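PDB 7D7P: phosphodiesterase from Salpingoeca rosetta, which belongs to the cyclic nucleotide phosphodiesterase family of the HD superfamily, with an all-helical fold built round a metal site that holds zinc. Local coordinates for residues D65-L77 with W109-L121. Numbering follows the deposited sequence.
With ZN (zinc ion), chain G.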
loop_
_atom_site.group_PDB
_atom_site.type_symbol
_atom_site.label_atom_id
_atom_site.label_comp_id
_atom_site.label_asym_id
_atom_site.label_seq_id
_atom_site.Cartn_x
_atom_site.Cartn_y
_atom_site.Cartn_z
ATOM N N ASP A 65 -0.849 -26.768 28.829
ATOM C CA ASP A 65 -0.245 -25.439 28.807
ATOM C C ASP A 65 -1.282 -24.364 28.508
ATOM O O ASP A 65 -1.276 -23.294 29.127
ATOM C CB ASP A 65 0.879 -25.387 27.771
ATOM C CG ASP A 65 2.162 -26.019 28.266
ATOM O OD1 ASP A 65 2.317 -26.175 29.495
ATOM O OD2 ASP A 65 3.023 -26.350 27.421
ATOM N N LEU A 66 -2.177 -24.626 27.549
ATOM C CA LEU A 66 -3.194 -23.639 27.199
ATOM C C LEU A 66 -4.152 -23.400 28.358
ATOM O O LEU A 66 -4.546 -22.256 28.616
ATOM C CB LEU A 66 -3.956 -24.089 25.954
ATOM C CG LEU A 66 -3.118 -24.236 24.680
ATOM C CD1 LEU A 66 -3.891 -24.991 23.607
ATOM C CD2 LEU A 66 -2.667 -22.878 24.171
ATOM N N THR A 67 -4.537 -24.465 29.068
ATOM C CA THR A 67 -5.362 -24.302 30.261
ATOM C C THR A 67 -4.676 -23.394 31.272
ATOM O O THR A 67 -5.299 -22.486 31.834
ATOM C CB THR A 67 -5.661 -25.665 30.888
ATOM O OG1 THR A 67 -6.279 -26.519 29.919
ATOM C CG2 THR A 67 -6.592 -25.510 32.081
ATOM N N ALA A 68 -3.379 -23.617 31.500
ATOM C CA ALA A 68 -2.641 -22.806 32.462
ATOM C C ALA A 68 -2.571 -21.350 32.021
ATOM O O ALA A 68 -2.617 -20.438 32.857
ATOM C CB ALA A 68 -1.237 -23.377 32.658
ATOM N N VAL A 69 -2.463 -21.110 30.712
ATOM C CA VAL A 69 -2.423 -19.738 30.210
ATOM C C VAL A 69 -3.737 -19.026 30.498
ATOM O O VAL A 69 -3.750 -17.879 30.965
ATOM C CB VAL A 69 -2.094 -19.724 28.705
ATOM C CG1 VAL A 69 -2.287 -18.327 28.137
ATOM C CG2 VAL A 69 -0.673 -20.205 28.466
ATOM N N CYS A 70 -4.864 -19.691 30.227
ATOM C CA CYS A 70 -6.165 -19.071 30.455
ATOM C C CYS A 70 -6.376 -18.766 31.932
ATOM O O CYS A 70 -6.848 -17.680 32.289
ATOM C CB CYS A 70 -7.277 -19.981 29.930
ATOM S SG CYS A 70 -7.220 -20.283 28.146
ATOM N N VAL A 71 -6.022 -19.709 32.806
ATOM C CA VAL A 71 -6.174 -19.491 34.242
ATOM C C VAL A 71 -5.246 -18.381 34.715
ATOM O O VAL A 71 -5.624 -17.551 35.552
ATOM C CB VAL A 71 -5.925 -20.806 35.005
ATOM C CG1 VAL A 71 -5.920 -20.557 36.508
ATOM C CG2 VAL A 71 -6.971 -21.843 34.629
ATOM N N ARG A 72 -4.018 -18.341 34.190
ATOM C CA ARG A 72 -3.065 -17.318 34.608
ATOM C C ARG A 72 -3.532 -15.924 34.208
ATOM O O ARG A 72 -3.311 -14.958 34.949
ATOM C CB ARG A 72 -1.685 -17.604 34.018
ATOM C CG ARG A 72 -0.845 -18.559 34.840
ATOM C CD ARG A 72 0.593 -18.599 34.341
ATOM N NE ARG A 72 1.309 -17.348 34.583
ATOM C CZ ARG A 72 2.558 -17.115 34.190
ATOM N NH1 ARG A 72 3.234 -18.044 33.527
ATOM N NH2 ARG A 72 3.134 -15.950 34.454
ATOM N N VAL A 73 -4.163 -15.792 33.038
ATOM C CA VAL A 73 -4.693 -14.494 32.627
ATOM C C VAL A 73 -5.737 -14.013 33.628
ATOM O O VAL A 73 -5.699 -12.865 34.088
ATOM C CB VAL A 73 -5.271 -14.570 31.203
ATOM C CG1 VAL A 73 -6.066 -13.307 30.890
ATOM C CG2 VAL A 73 -4.160 -14.768 30.183
ATOM N N PHE A 74 -6.680 -14.892 33.985
ATOM C CA PHE A 74 -7.695 -14.542 34.974
ATOM C C PHE A 74 -7.070 -14.248 36.334
ATOM O O PHE A 74 -7.481 -13.309 37.025
ATOM C CB PHE A 74 -8.716 -15.676 35.101
ATOM C CG PHE A 74 -9.785 -15.662 34.045
ATOM C CD1 PHE A 74 -9.499 -16.052 32.746
ATOM C CD2 PHE A 74 -11.078 -15.276 34.356
ATOM C CE1 PHE A 74 -10.481 -16.050 31.775
ATOM C CE2 PHE A 74 -12.064 -15.269 33.392
ATOM C CZ PHE A 74 -11.766 -15.656 32.097
ATOM N N GLN A 75 -6.078 -15.045 36.738
ATOM C CA GLN A 75 -5.482 -14.875 38.059
ATOM C C GLN A 75 -4.671 -13.586 38.141
ATOM O O GLN A 75 -4.831 -12.800 39.082
ATOM C CB GLN A 75 -4.609 -16.082 38.402
ATOM N N GLU A 76 -3.798 -13.346 37.158
ATOM C CA GLU A 76 -2.885 -12.211 37.252
ATOM C C GLU A 76 -3.598 -10.877 37.052
ATOM O O GLU A 76 -3.132 -9.850 37.560
ATOM C CB GLU A 76 -1.744 -12.375 36.249
ATOM C CG GLU A 76 -0.854 -13.573 36.563
ATOM C CD GLU A 76 0.468 -13.543 35.823
ATOM O OE1 GLU A 76 1.210 -14.543 35.902
ATOM O OE2 GLU A 76 0.765 -12.524 35.163
ATOM N N LEU A 77 -4.719 -10.864 36.331
ATOM C CA LEU A 77 -5.519 -9.652 36.192
ATOM C C LEU A 77 -6.435 -9.408 37.385
ATOM O O LEU A 77 -7.176 -8.418 37.379
ATOM C CB LEU A 77 -6.351 -9.708 34.907
ATOM C CG LEU A 77 -5.548 -9.574 33.613
ATOM C CD1 LEU A 77 -6.437 -9.782 32.398
ATOM C CD2 LEU A 77 -4.860 -8.214 33.560
ATOM N N TRP A 109 -9.720 -24.020 19.066
ATOM C CA TRP A 109 -9.519 -23.621 20.457
ATOM C C TRP A 109 -8.234 -22.826 20.639
ATOM O O TRP A 109 -8.166 -21.947 21.504
ATOM C CB TRP A 109 -9.516 -24.860 21.353
ATOM C CG TRP A 109 -8.906 -24.671 22.722
ATOM C CD1 TRP A 109 -7.739 -25.215 23.179
ATOM C CD2 TRP A 109 -9.456 -23.927 23.818
ATOM N NE1 TRP A 109 -7.522 -24.847 24.483
ATOM C CE2 TRP A 109 -8.561 -24.057 24.900
ATOM C CE3 TRP A 109 -10.615 -23.164 23.990
ATOM C CZ2 TRP A 109 -8.785 -23.445 26.132
ATOM C CZ3 TRP A 109 -10.835 -22.557 25.214
ATOM C CH2 TRP A 109 -9.925 -22.702 26.270
ATOM N N ARG A 110 -7.207 -23.117 19.840
ATOM C CA ARG A 110 -5.957 -22.378 19.974
ATOM C C ARG A 110 -6.088 -20.954 19.447
ATOM O O ARG A 110 -5.429 -20.044 19.962
ATOM C CB ARG A 110 -4.830 -23.129 19.270
ATOM C CG ARG A 110 -4.264 -24.251 20.126
ATOM C CD ARG A 110 -3.285 -25.134 19.371
ATOM N NE ARG A 110 -2.542 -25.998 20.285
ATOM C CZ ARG A 110 -3.027 -27.111 20.828
ATOM N NH1 ARG A 110 -4.262 -27.509 20.549
ATOM N NH2 ARG A 110 -2.276 -27.830 21.651
ATOM N N HIS A 111 -6.936 -20.735 18.438
ATOM C CA HIS A 111 -7.224 -19.372 18.003
ATOM C C HIS A 111 -7.920 -18.581 19.106
ATOM O O HIS A 111 -7.631 -17.397 19.310
ATOM C CB HIS A 111 -8.082 -19.391 16.737
ATOM C CG HIS A 111 -8.606 -18.046 16.339
ATOM N ND1 HIS A 111 -7.781 -16.974 16.075
ATOM C CD2 HIS A 111 -9.871 -17.598 16.157
ATOM C CE1 HIS A 111 -8.513 -15.924 15.749
ATOM N NE2 HIS A 111 -9.785 -16.275 15.792
ATOM N N ALA A 112 -8.843 -19.224 19.826
ATOM C CA ALA A 112 -9.522 -18.553 20.931
ATOM C C ALA A 112 -8.535 -18.131 22.013
ATOM O O ALA A 112 -8.621 -17.015 22.538
ATOM C CB ALA A 112 -10.600 -19.465 21.517
ATOM N N VAL A 113 -7.592 -19.010 22.363
ATOM C CA VAL A 113 -6.602 -18.667 23.382
ATOM C C VAL A 113 -5.696 -17.545 22.890
ATOM O O VAL A 113 -5.303 -16.662 23.662
ATOM C CB VAL A 113 -5.796 -19.915 23.786
ATOM C CG1 VAL A 113 -4.751 -19.564 24.842
ATOM C CG2 VAL A 113 -6.729 -21.003 24.293
ATOM N N MET A 114 -5.355 -17.562 21.598
ATOM C CA MET A 114 -4.563 -16.482 21.015
ATOM C C MET A 114 -5.268 -15.137 21.153
ATOM O O MET A 114 -4.631 -14.120 21.453
ATOM C CB MET A 114 -4.277 -16.778 19.541
ATOM C CG MET A 114 -3.193 -17.815 19.309
ATOM S SD MET A 114 -1.550 -17.140 19.595
ATOM C CE MET A 114 -1.159 -16.463 17.979
ATOM N N VAL A 115 -6.582 -15.108 20.930
ATOM C CA VAL A 115 -7.315 -13.852 21.032
ATOM C C VAL A 115 -7.468 -13.442 22.492
ATOM O O VAL A 115 -7.419 -12.251 22.825
ATOM C CB VAL A 115 -8.674 -13.973 20.317
ATOM C CG1 VAL A 115 -9.518 -12.719 20.526
ATOM C CG2 VAL A 115 -8.453 -14.218 18.836
ATOM N N LEU A 116 -7.640 -14.417 23.387
ATOM C CA LEU A 116 -7.684 -14.106 24.812
ATOM C C LEU A 116 -6.362 -13.508 25.280
ATOM O O LEU A 116 -6.340 -12.477 25.960
ATOM C CB LEU A 116 -8.020 -15.359 25.622
ATOM C CG LEU A 116 -7.773 -15.209 27.129
ATOM C CD1 LEU A 116 -8.741 -14.206 27.738
ATOM C CD2 LEU A 116 -7.861 -16.546 27.850
ATOM N N HIS A 117 -5.246 -14.143 24.915
ATOM C CA HIS A 117 -3.943 -13.663 25.366
ATOM C C HIS A 117 -3.606 -12.307 24.758
ATOM O O HIS A 117 -3.058 -11.434 25.441
ATOM C CB HIS A 117 -2.860 -14.687 25.028
ATOM C CG HIS A 117 -1.509 -14.330 25.562
ATOM N ND1 HIS A 117 -0.600 -13.580 24.847
ATOM C CD2 HIS A 117 -0.913 -14.616 26.745
ATOM C CE1 HIS A 117 0.498 -13.420 25.566
ATOM N NE2 HIS A 117 0.333 -14.039 26.721
ATOM N N THR A 118 -3.921 -12.114 23.476
ATOM C CA THR A 118 -3.650 -10.831 22.833
ATOM C C THR A 118 -4.527 -9.728 23.415
ATOM O O THR A 118 -4.086 -8.579 23.539
ATOM C CB THR A 118 -3.856 -10.951 21.323
ATOM O OG1 THR A 118 -3.090 -12.057 20.825
ATOM C CG2 THR A 118 -3.424 -9.673 20.609
ATOM N N THR A 119 -5.771 -10.058 23.775
ATOM C CA THR A 119 -6.624 -9.090 24.460
ATOM C C THR A 119 -6.036 -8.713 25.812
ATOM O O THR A 119 -6.087 -7.546 26.221
ATOM C CB THR A 119 -8.035 -9.657 24.631
ATOM O OG1 THR A 119 -8.599 -9.943 23.344
ATOM C CG2 THR A 119 -8.932 -8.659 25.361
ATOM N N TYR A 120 -5.463 -9.690 26.516
ATOM C CA TYR A 120 -4.806 -9.409 27.787
ATOM C C TYR A 120 -3.606 -8.488 27.593
ATOM O O TYR A 120 -3.336 -7.621 28.432
ATOM C CB TYR A 120 -4.403 -10.728 28.446
ATOM C CG TYR A 120 -3.106 -10.709 29.219
ATOM C CD1 TYR A 120 -3.060 -10.248 30.529
ATOM C CD2 TYR A 120 -1.932 -11.188 28.651
ATOM C CE1 TYR A 120 -1.878 -10.244 31.243
ATOM C CE2 TYR A 120 -0.748 -11.187 29.357
ATOM C CZ TYR A 120 -0.724 -10.717 30.651
ATOM O OH TYR A 120 0.459 -10.721 31.356
ATOM N N LEU A 121 -2.883 -8.647 26.481
ATOM C CA LEU A 121 -1.757 -7.759 26.204
ATOM C C LEU A 121 -2.235 -6.351 25.867
ATOM O O LEU A 121 -1.656 -5.365 26.337
ATOM C CB LEU A 121 -0.906 -8.319 25.062
ATOM C CG LEU A 121 -0.167 -9.642 25.285
ATOM C CD1 LEU A 121 0.435 -10.135 23.977
ATOM C CD2 LEU A 121 0.911 -9.499 26.350
HETATM ZN ZN ZN G . -11.670 -15.084 15.469
HETATM O O HOH W 1 0.430 -10.234 33.916
HETATM O O HOH W 2 -13.669 -13.826 14.678
HETATM O O HOH W 3 -11.204 -15.206 13.142
#
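L66 reaches between R110 and W109 with one methyl: its CD1 sits 3.6 Å from R110 CZ, over the centre of one guanidinium face, and 3.7 Å from W109 NE1, which it meets obliquely. R110 crosses L66 at about a right angle, its chain extended from CG to NE, and an NH2 bond to the K61 carbonyl anchors the far end. The other methyl, L66 CD2, turns to V113 CG1. One turn on, C70 SG lies 3.8 Å from L116 CD2 and 4.0 Å from V113 CG2. It also makes a sulfur-aromatic contact with W109, 5.0 Å from the centroid of the six-membered ring and 57° off its normal, an oblique approach. V113 CG2 in turn rests against one face of the indole, offset toward the rim. V73 CG1, anti to its own backbone N (chi1 169°), packs against Y120 CB, while L77 CD1 comes to the edge of the phenol ring at CD1. The phenol end is tied by water: one molecule, in the ring plane, accepts from Y120 OH and donates to E76 OE2, which S49 OG also holds. The other carboxylate oxygen, E76 OE1, takes both NE and NH2 of R72 in a side-on salt bridge, the latter at 2.8 Å. No direct hydrogen bond joins the segments, so apolar packing dominates the 632 Å² buried. The axes of 65-76 and 109-121, 10.4 Å apart at closest approach, run in the same general direction, inclined at 28°. H111 takes no part in this packing; its NE2 binds zinc together with H146, D147 and D260. Helix 65-76 thus packs against the helix that carries this zinc ligand, as expected of the all-helical catalytic domain of the HD phosphodiesterase superfamily.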